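Local structure of putative diflavin flavoprotein A 3 (Synechocystis sp., 6H0C) at residues Y31-G36 with Y191-R196; R195-D200 with I276-T281. The protein probably transfers electrons from NADH to oxygen, reducing it to water, this chain being its flavodiiron core of metallo-beta-lactamase-like and flavodoxin-like domains. One frame throughout, in Å; residues are numbered along the deposited sequence.

Helix 189-202 of the metallo-beta-lactamase-like domain takes part in both contacts. In interaction 1 its 191-196 part meets loop 31-36 of the same domain; in interaction 2 its 195-200 part faces helix 268-281 of the flavodoxin-like domain. The centres of the contacts lie about 11 Å apart, and Tyr197 joins them. Its CD2 and hydroxyl pack on the loop, with CD2 3.8 Å from Leu33 CG and the OH 3.7 Å from Gly32 CA, while CE1 approaches Arg278. Loop, helix and flavodoxin-like domain thus form a continuous path of packing. Neither contact contains an iron or flavin atom; one is internal to a domain and the other lies between domains.

Interaction 1. Residues Y31-G36 with Y191-R196; sequences YGLQRG and YQEDRR
Leu33 brings a single methyl up to helix 189-202, its CD1 lying 3.5 Å from Asp194 OD2 and 4.1 Å from Glu193 CD. The loop presents this side chain from a type I beta turn running from Tyr31 to Gln34, closed by a hydrogen bond of 2.9 Å from Gln34 N to Tyr31 O. With CG anti to the carbonyl carbon (chi1 -55°), the leucine leans toward the helix, and that one methyl rests against the two acidic side chains on this face.

Asp194 marks the closely packed part. It is buried, and the short arm of an aspartate keeps the carboxylate close to the helix, with OD2 beside both Leu33 CD1 and Arg35 CD. Arg35 forms a salt bridge to it through NH1 and OD1. The modelled separation is implausibly short and belongs to one of two arginine conformers, so the pairing is credible but its exact geometry doubtful. In this conformer NH1 also lies in weak hydrogen-bonding range of Ile190 O.

The outer side is looser. Glu193 is exposed, its chain extended beyond CG and its carboxyl carbon near the Leu33 methyl; it does not pair with Arg35, and any attraction between them is probably long-range. The contact ties the loop between neighbouring antiparallel strands 14-21 and 37-45 to a helix of the metallo-beta-lactamase-like alpha-beta/beta-alpha sandwich.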
ATOM      1  N   TYR A  31       4.818  11.041   0.138  1.00 25.76           N
ATOM      2  CA  TYR A  31       5.244  12.046  -0.844  1.00 31.36           C
ATOM      3  C   TYR A  31       6.018  13.187  -0.175  1.00 31.29           C
ATOM      4  O   TYR A  31       6.238  14.237  -0.780  1.00 28.95           O
ATOM      5  CB  TYR A  31       4.034  12.602  -1.624  1.00 29.50           C
ATOM      6  CG  TYR A  31       3.250  11.513  -2.315  1.00 25.49           C
ATOM      7  CD1 TYR A  31       3.799  10.813  -3.382  1.00 28.19           C
ATOM      8  CD2 TYR A  31       1.978  11.160  -1.882  1.00 27.22           C
ATOM      9  CE1 TYR A  31       3.098   9.787  -4.011  1.00 28.39           C
ATOM     10  CE2 TYR A  31       1.268  10.135  -2.501  1.00 30.91           C
ATOM     11  CZ  TYR A  31       1.836   9.453  -3.565  1.00 31.08           C
ATOM     12  OH  TYR A  31       1.147   8.435  -4.184  1.00 31.26           O
ATOM     13  N   GLY A  32       6.451  12.955   1.062  1.00 30.17           N
ATOM     14  CA  GLY A  32       7.073  13.984   1.878  1.00 30.88           C
ATOM     15  C   GLY A  32       8.322  14.651   1.326  1.00 33.86           C
ATOM     16  O   GLY A  32       8.576  15.815   1.625  1.00 35.91           O
ATOM     17  N   LEU A  33       9.106  13.929   0.532  1.00 32.11           N
ATOM     18  CA  LEU A  33      10.325  14.498  -0.042  1.00 32.28           C
ATOM     19  C   LEU A  33      10.007  15.380  -1.249  1.00 34.52           C
ATOM     20  O   LEU A  33      10.894  16.025  -1.807  1.00 36.95           O
ATOM     21  CB  LEU A  33      11.310  13.389  -0.434  1.00 30.65           C
ATOM     22  CG  LEU A  33      11.673  12.432   0.710  1.00 34.06           C
ATOM     23  CD1 LEU A  33      12.737  11.435   0.291  1.00 29.98           C
ATOM     24  CD2 LEU A  33      12.118  13.223   1.932  1.00 37.55           C
ATOM     25  N   GLN A  34       8.736  15.395  -1.640  1.00 33.24           N
ATOM     26  CA  GLN A  34       8.245  16.215  -2.751  1.00 32.72           C
ATOM     27  C   GLN A  34       9.148  16.182  -3.979  1.00 34.27           C
ATOM     28  O   GLN A  34       9.535  17.224  -4.504  1.00 36.01           O
ATOM     29  CB  GLN A  34       8.048  17.652  -2.288  1.00 36.43           C
ATOM     30  CG  GLN A  34       7.082  17.756  -1.124  1.00 41.68           C
ATOM     31  CD  GLN A  34       6.573  19.161  -0.932  1.00 50.17           C
ATOM     32  OE1 GLN A  34       6.338  19.883  -1.900  1.00 55.17           O
ATOM     33  NE2 GLN A  34       6.401  19.563   0.320  1.00 51.34           N
ATOM     34  N   ARG A  35       9.476  14.970  -4.422  0.67 32.84           N
ATOM     35  CA  ARG A  35      10.311  14.756  -5.598  0.67 33.60           C
ATOM     36  C   ARG A  35       9.473  14.249  -6.774  0.67 34.14           C
ATOM     37  O   ARG A  35      10.011  13.731  -7.754  0.67 33.20           O
ATOM     38  CB  ARG A  35      11.438  13.761  -5.292  0.67 33.23           C
ATOM     39  CG  ARG A  35      12.415  14.200  -4.195  0.67 34.26           C
ATOM     40  CD  ARG A  35      13.742  13.448  -4.312  0.67 38.37           C
ATOM     41  NE  ARG A  35      14.337  13.624  -5.636  0.67 48.10           N
ATOM     42  CZ  ARG A  35      15.303  12.862  -6.141  0.67 47.04           C
ATOM     43  NH1 ARG A  35      15.795  11.859  -5.436  0.67 47.22           N
ATOM     44  NH2 ARG A  35      15.772  13.103  -7.359  0.67 47.91           N
ATOM     45  N   GLY A  36       8.158  14.410  -6.672  1.00 31.40           N
ATOM     46  CA  GLY A  36       7.236  13.866  -7.654  1.00 28.97           C
ATOM     47  C   GLY A  36       7.124  12.352  -7.543  1.00 29.09           C
ATOM     48  O   GLY A  36       7.619  11.733  -6.599  1.00 27.42           O
ATOM     49  N   TYR A 191      19.113   7.507  -5.922  1.00 30.91           N
ATOM     50  CA  TYR A 191      17.821   6.932  -5.514  1.00 31.55           C
ATOM     51  C   TYR A 191      17.805   6.391  -4.080  1.00 33.54           C
ATOM     52  O   TYR A 191      16.754   5.975  -3.593  1.00 29.08           O
ATOM     53  CB  TYR A 191      17.406   5.796  -6.462  1.00 27.30           C
ATOM     54  CG  TYR A 191      17.240   6.216  -7.902  1.00 26.13           C
ATOM     55  CD1 TYR A 191      16.199   7.046  -8.292  1.00 28.24           C
ATOM     56  CD2 TYR A 191      18.118   5.772  -8.871  1.00 26.40           C
ATOM     57  CE1 TYR A 191      16.048   7.429  -9.607  1.00 28.89           C
ATOM     58  CE2 TYR A 191      17.975   6.148 -10.188  1.00 30.64           C
ATOM     59  CZ  TYR A 191      16.941   6.975 -10.552  1.00 30.53           C
ATOM     60  OH  TYR A 191      16.806   7.344 -11.870  1.00 32.38           O
ATOM     61  N   GLN A 192      18.962   6.381  -3.419  1.00 32.50           N
ATOM     62  CA  GLN A 192      19.082   5.777  -2.091  1.00 32.10           C
ATOM     63  C   GLN A 192      18.084   6.367  -1.071  1.00 33.85           C
ATOM     64  O   GLN A 192      17.320   5.619  -0.437  1.00 28.93           O
ATOM     65  CB  GLN A 192      20.529   5.912  -1.580  1.00 30.15           C
ATOM     66  CG  GLN A 192      20.665   6.077  -0.058  1.00 52.89           C
ATOM     67  CD  GLN A 192      20.440   4.782   0.722  1.00 73.29           C
ATOM     68  OE1 GLN A 192      20.887   3.706   0.312  1.00 85.75           O
ATOM     69  NE2 GLN A 192      19.748   4.886   1.857  1.00 72.47           N
ATOM     70  N   GLU A 193      18.074   7.692  -0.922  1.00 28.05           N
ATOM     71  CA  GLU A 193      17.198   8.322   0.069  1.00 27.86           C
ATOM     72  C   GLU A 193      15.727   8.080  -0.246  1.00 29.83           C
ATOM     73  O   GLU A 193      14.940   7.765   0.647  1.00 32.09           O
ATOM     74  CB  GLU A 193      17.455   9.828   0.169  1.00 31.82           C
ATOM     75  CG  GLU A 193      16.713  10.485   1.344  1.00 43.44           C
ATOM     76  CD  GLU A 193      16.693  12.020   1.290  1.00 57.58           C
ATOM     77  OE1 GLU A 193      16.965  12.602   0.209  1.00 63.14           O
ATOM     78  OE2 GLU A 193      16.392  12.642   2.338  1.00 54.84           O
ATOM     79  N   ASP A 194      15.351   8.233  -1.511  1.00 28.44           N
ATOM     80  CA  ASP A 194      13.974   7.964  -1.922  1.00 27.57           C
ATOM     81  C   ASP A 194      13.548   6.520  -1.623  1.00 30.20           C
ATOM     82  O   ASP A 194      12.440   6.272  -1.134  1.00 28.10           O
ATOM     83  CB  ASP A 194      13.803   8.261  -3.408  1.00 28.28           C
ATOM     84  CG  ASP A 194      14.008   9.723  -3.722  1.00 40.57           C
ATOM     85  OD1 ASP A 194      14.770  10.027  -4.665  1.00 44.17           O
ATOM     86  OD2 ASP A 194      13.414  10.565  -3.011  1.00 40.20           O
ATOM     87  N   ARG A 195      14.429   5.569  -1.911  1.00 27.74           N
ATOM     88  CA  ARG A 195      14.104   4.160  -1.728  1.00 27.70           C
ATOM     89  C   ARG A 195      13.964   3.794  -0.247  1.00 28.15           C
ATOM     90  O   ARG A 195      13.072   3.025   0.125  1.00 28.25           O
ATOM     91  CB  ARG A 195      15.158   3.289  -2.416  1.00 25.20           C
ATOM     92  CG  ARG A 195      14.955   3.223  -3.928  1.00 22.60           C
ATOM     93  CD  ARG A 195      16.152   2.634  -4.629  1.00 21.51           C
ATOM     94  NE  ARG A 195      15.794   2.228  -5.982  1.00 24.47           N
ATOM     95  CZ  ARG A 195      16.670   1.908  -6.929  1.00 25.59           C
ATOM     96  NH1 ARG A 195      17.978   1.957  -6.673  1.00 27.39           N
ATOM     97  NH2 ARG A 195      16.240   1.544  -8.134  1.00 23.67           N
ATOM     98  N   ARG A 196      14.823   4.357   0.598  1.00 24.98           N
ATOM     99  CA  ARG A 196      14.729   4.135   2.039  1.00 25.61           C
ATOM    100  C   ARG A 196      13.465   4.785   2.616  1.00 24.90           C
ATOM    101  O   ARG A 196      12.777   4.191   3.441  1.00 26.12           O
ATOM    102  CB  ARG A 196      15.978   4.672   2.754  1.00 32.20           C
ATOM    103  CG  ARG A 196      15.947   4.558   4.281  1.00 36.00           C
ATOM    104  CD  ARG A 196      16.115   3.124   4.722  1.00 50.65           C
ATOM    105  NE  ARG A 196      15.453   2.851   5.996  1.00 66.29           N
ATOM    106  CZ  ARG A 196      16.087   2.636   7.143  1.00 69.62           C
ATOM    107  NH1 ARG A 196      17.413   2.658   7.184  1.00 72.46           N
ATOM    108  NH2 ARG A 196      15.393   2.394   8.248  1.00 69.11           N
TER

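Interaction 2. Residues R195-D200 with I276-T281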
ATOM      1  N   ARG A 195      14.429   5.569  -1.911  1.00 27.74           N
ATOM      2  CA  ARG A 195      14.104   4.160  -1.728  1.00 27.70           C
ATOM      3  C   ARG A 195      13.964   3.794  -0.247  1.00 28.15           C
ATOM      4  O   ARG A 195      13.072   3.025   0.125  1.00 28.25           O
ATOM      5  CB  ARG A 195      15.158   3.289  -2.416  1.00 25.20           C
ATOM      6  CG  ARG A 195      14.955   3.223  -3.928  1.00 22.60           C
ATOM      7  CD  ARG A 195      16.152   2.634  -4.629  1.00 21.51           C
ATOM      8  NE  ARG A 195      15.794   2.228  -5.982  1.00 24.47           N
ATOM      9  CZ  ARG A 195      16.670   1.908  -6.929  1.00 25.59           C
ATOM     10  NH1 ARG A 195      17.978   1.957  -6.673  1.00 27.39           N
ATOM     11  NH2 ARG A 195      16.240   1.544  -8.134  1.00 23.67           N
ATOM     12  N   ARG A 196      14.823   4.357   0.598  1.00 24.98           N
ATOM     13  CA  ARG A 196      14.729   4.135   2.039  1.00 25.61           C
ATOM     14  C   ARG A 196      13.465   4.785   2.616  1.00 24.90           C
ATOM     15  O   ARG A 196      12.777   4.191   3.441  1.00 26.12           O
ATOM     16  CB  ARG A 196      15.978   4.672   2.754  1.00 32.20           C
ATOM     17  CG  ARG A 196      15.947   4.558   4.281  1.00 36.00           C
ATOM     18  CD  ARG A 196      16.115   3.124   4.722  1.00 50.65           C
ATOM     19  NE  ARG A 196      15.453   2.851   5.996  1.00 66.29           N
ATOM     20  CZ  ARG A 196      16.087   2.636   7.143  1.00 69.62           C
ATOM     21  NH1 ARG A 196      17.413   2.658   7.184  1.00 72.46           N
ATOM     22  NH2 ARG A 196      15.393   2.394   8.248  1.00 69.11           N
ATOM     23  N   TYR A 197      13.170   6.006   2.186  1.00 22.02           N
ATOM     24  CA  TYR A 197      12.005   6.722   2.681  1.00 21.67           C
ATOM     25  C   TYR A 197      10.735   5.974   2.278  1.00 23.59           C
ATOM     26  O   TYR A 197       9.780   5.856   3.054  1.00 25.95           O
ATOM     27  CB  TYR A 197      11.988   8.154   2.138  1.00 25.17           C
ATOM     28  CG  TYR A 197      10.892   9.007   2.724  1.00 29.41           C
ATOM     29  CD1 TYR A 197      10.948   9.425   4.050  1.00 34.75           C
ATOM     30  CD2 TYR A 197       9.789   9.385   1.962  1.00 27.50           C
ATOM     31  CE1 TYR A 197       9.936  10.203   4.599  1.00 35.10           C
ATOM     32  CE2 TYR A 197       8.781  10.160   2.499  1.00 28.55           C
ATOM     33  CZ  TYR A 197       8.858  10.570   3.817  1.00 30.62           C
ATOM     34  OH  TYR A 197       7.856  11.345   4.359  1.00 32.30           O
ATOM     35  N   TYR A 198      10.747   5.458   1.055  1.00 24.32           N
ATOM     36  CA  TYR A 198       9.652   4.655   0.538  1.00 23.39           C
ATOM     37  C   TYR A 198       9.458   3.423   1.422  1.00 25.82           C
ATOM     38  O   TYR A 198       8.343   3.144   1.878  1.00 27.72           O
ATOM     39  CB  TYR A 198       9.930   4.256  -0.915  1.00 20.77           C
ATOM     40  CG  TYR A 198       8.800   3.521  -1.611  1.00 24.40           C
ATOM     41  CD1 TYR A 198       8.649   2.139  -1.476  1.00 22.07           C
ATOM     42  CD2 TYR A 198       7.892   4.203  -2.420  1.00 26.61           C
ATOM     43  CE1 TYR A 198       7.627   1.461  -2.121  1.00 22.01           C
ATOM     44  CE2 TYR A 198       6.863   3.533  -3.078  1.00 23.96           C
ATOM     45  CZ  TYR A 198       6.738   2.162  -2.930  1.00 25.69           C
ATOM     46  OH  TYR A 198       5.716   1.498  -3.581  1.00 21.95           O
ATOM     47  N   PHE A 199      10.536   2.692   1.680  1.00 22.39           N
ATOM     48  CA  PHE A 199      10.446   1.536   2.571  1.00 24.70           C
ATOM     49  C   PHE A 199       9.884   1.912   3.942  1.00 23.73           C
ATOM     50  O   PHE A 199       8.963   1.271   4.443  1.00 23.07           O
ATOM     51  CB  PHE A 199      11.810   0.873   2.750  1.00 25.26           C
ATOM     52  CG  PHE A 199      11.787  -0.290   3.705  1.00 25.68           C
ATOM     53  CD1 PHE A 199      11.921  -0.088   5.070  1.00 28.09           C
ATOM     54  CD2 PHE A 199      11.605  -1.583   3.237  1.00 24.79           C
ATOM     55  CE1 PHE A 199      11.891  -1.156   5.955  1.00 29.03           C
ATOM     56  CE2 PHE A 199      11.580  -2.658   4.117  1.00 28.45           C
ATOM     57  CZ  PHE A 199      11.723  -2.445   5.477  1.00 28.65           C
ATOM     58  N   ASP A 200      10.456   2.948   4.542  1.00 24.51           N
ATOM     59  CA  ASP A 200      10.071   3.387   5.875  1.00 25.33           C
ATOM     60  C   ASP A 200       8.600   3.763   5.982  1.00 31.26           C
ATOM     61  O   ASP A 200       7.936   3.420   6.959  1.00 32.51           O
ATOM     62  CB  ASP A 200      10.923   4.575   6.306  1.00 28.12           C
ATOM     63  CG  ASP A 200      12.366   4.186   6.591  1.00 37.94           C
ATOM     64  OD1 ASP A 200      12.653   2.967   6.698  1.00 33.50           O
ATOM     65  OD2 ASP A 200      13.203   5.107   6.719  1.00 38.17           O
ATOM     66  N   ILE A 276       1.148   8.668  11.579  1.00 23.00           N
ATOM     67  CA  ILE A 276       1.457   8.274  12.953  1.00 27.62           C
ATOM     68  C   ILE A 276       2.492   7.141  12.997  1.00 27.68           C
ATOM     69  O   ILE A 276       3.440   7.187  13.783  1.00 26.06           O
ATOM     70  CB  ILE A 276       0.184   7.852  13.711  1.00 27.24           C
ATOM     71  CG1 ILE A 276      -0.743   9.064  13.872  1.00 27.25           C
ATOM     72  CG2 ILE A 276       0.533   7.240  15.064  1.00 22.05           C
ATOM     73  CD1 ILE A 276      -2.113   8.719  14.395  1.00 25.48           C
ATOM     74  N   ALA A 277       2.323   6.136  12.143  1.00 23.77           N
ATOM     75  CA  ALA A 277       3.262   5.024  12.107  1.00 24.46           C
ATOM     76  C   ALA A 277       4.689   5.501  11.822  1.00 25.00           C
ATOM     77  O   ALA A 277       5.646   5.032  12.430  1.00 26.11           O
ATOM     78  CB  ALA A 277       2.832   3.996  11.066  1.00 21.86           C
ATOM     79  N   ARG A 278       4.826   6.428  10.885  1.00 25.77           N
ATOM     80  CA  ARG A 278       6.141   6.913  10.503  1.00 25.88           C
ATOM     81  C   ARG A 278       6.796   7.658  11.675  1.00 31.59           C
ATOM     82  O   ARG A 278       8.009   7.550  11.897  1.00 30.20           O
ATOM     83  CB  ARG A 278       6.026   7.795   9.256  1.00 26.62           C
ATOM     84  CG  ARG A 278       7.218   8.697   8.972  1.00 31.80           C
ATOM     85  CD  ARG A 278       8.513   7.943   8.724  1.00 33.29           C
ATOM     86  NE  ARG A 278       9.538   8.896   8.305  1.00 43.24           N
ATOM     87  CZ  ARG A 278      10.834   8.623   8.199  1.00 44.95           C
ATOM     88  NH1 ARG A 278      11.287   7.412   8.496  1.00 40.00           N
ATOM     89  NH2 ARG A 278      11.676   9.573   7.803  1.00 45.11           N
ATOM     90  N   GLY A 279       5.992   8.387  12.441  1.00 26.62           N
ATOM     91  CA  GLY A 279       6.494   9.044  13.636  1.00 27.50           C
ATOM     92  C   GLY A 279       7.028   8.034  14.641  1.00 31.27           C
ATOM     93  O   GLY A 279       8.039   8.280  15.306  1.00 32.12           O
ATOM     94  N   ILE A 280       6.355   6.889  14.753  1.00 28.24           N
ATOM     95  CA  ILE A 280       6.784   5.841  15.675  1.00 26.45           C
ATOM     96  C   ILE A 280       8.054   5.150  15.186  1.00 29.04           C
ATOM     97  O   ILE A 280       9.024   5.024  15.944  1.00 30.35           O
ATOM     98  CB  ILE A 280       5.682   4.779  15.884  1.00 24.98           C
ATOM     99  CG1 ILE A 280       4.479   5.390  16.603  1.00 25.53           C
ATOM    100  CG2 ILE A 280       6.198   3.598  16.698  1.00 21.05           C
ATOM    101  CD1 ILE A 280       3.287   4.442  16.712  1.00 24.56           C
ATOM    102  N   THR A 281       8.054   4.703  13.930  1.00 24.99           N
ATOM    103  CA  THR A 281       9.181   3.929  13.413  1.00 29.67           C
ATOM    104  C   THR A 281      10.449   4.779  13.279  1.00 36.37           C
ATOM    105  O   THR A 281      11.564   4.279  13.470  1.00 33.56           O
ATOM    106  CB  THR A 281       8.870   3.286  12.039  1.00 27.18           C
ATOM    107  OG1 THR A 281       8.555   4.307  11.083  1.00 26.83           O
ATOM    108  CG2 THR A 281       7.712   2.301  12.148  1.00 22.59           C
TER
HETATM  109  O   HOH W   1       9.026  12.087   7.570  1.00 48.04           O
HETATM  110  O   HOH W   2       6.626   3.801   9.201  1.00 25.81           O
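The axes of helix segments 195-200 and 276-281 come no closer than 11.6 Å and are inclined at 111°, with Asp200 and Arg278 having the nearest CA atoms. This is an interdomain contact: helix 268-281 follows strand 257-262 in the flavodoxin-like fold, and helix 189-202 belongs to the metallo-beta-lactamase-like domain. Such a separation suits long polar side chains and water.

Asp200 is the middle member of a salt-bridge network. One turn earlier on its own helix, Arg196 grips OD1 side-on with two nitrogens, NE at 2.9 Å and NH2 at 3.2 Å, both on the syn side but somewhat out of the carboxylate plane. The other oxygen, OD2, faces Arg278 NH1 across the interface in a long salt bridge of 3.5 Å. The bend of the Arg278 chain at chi2 (62°) helps bring its guanidinium between Asp200 and Tyr197.

Tyr197 meets that group with a ring edge, not a face. Its CE1 lies 3.7 Å from Arg278 NH2, which sits in the ring plane, and the two planes are 88° apart, so CD1 stands over one guanidinium face. The phenol OH hydrogen-bonds to Ile29 O and weakly accepts from a water that in turn weakly accepts from Arg278 NE.

Thr281, a small hydroxyl-bearing residue, uses a second water instead, which donates to Asp200 O at 2.6 Å and lies 2.7 Å from Thr281 OG1.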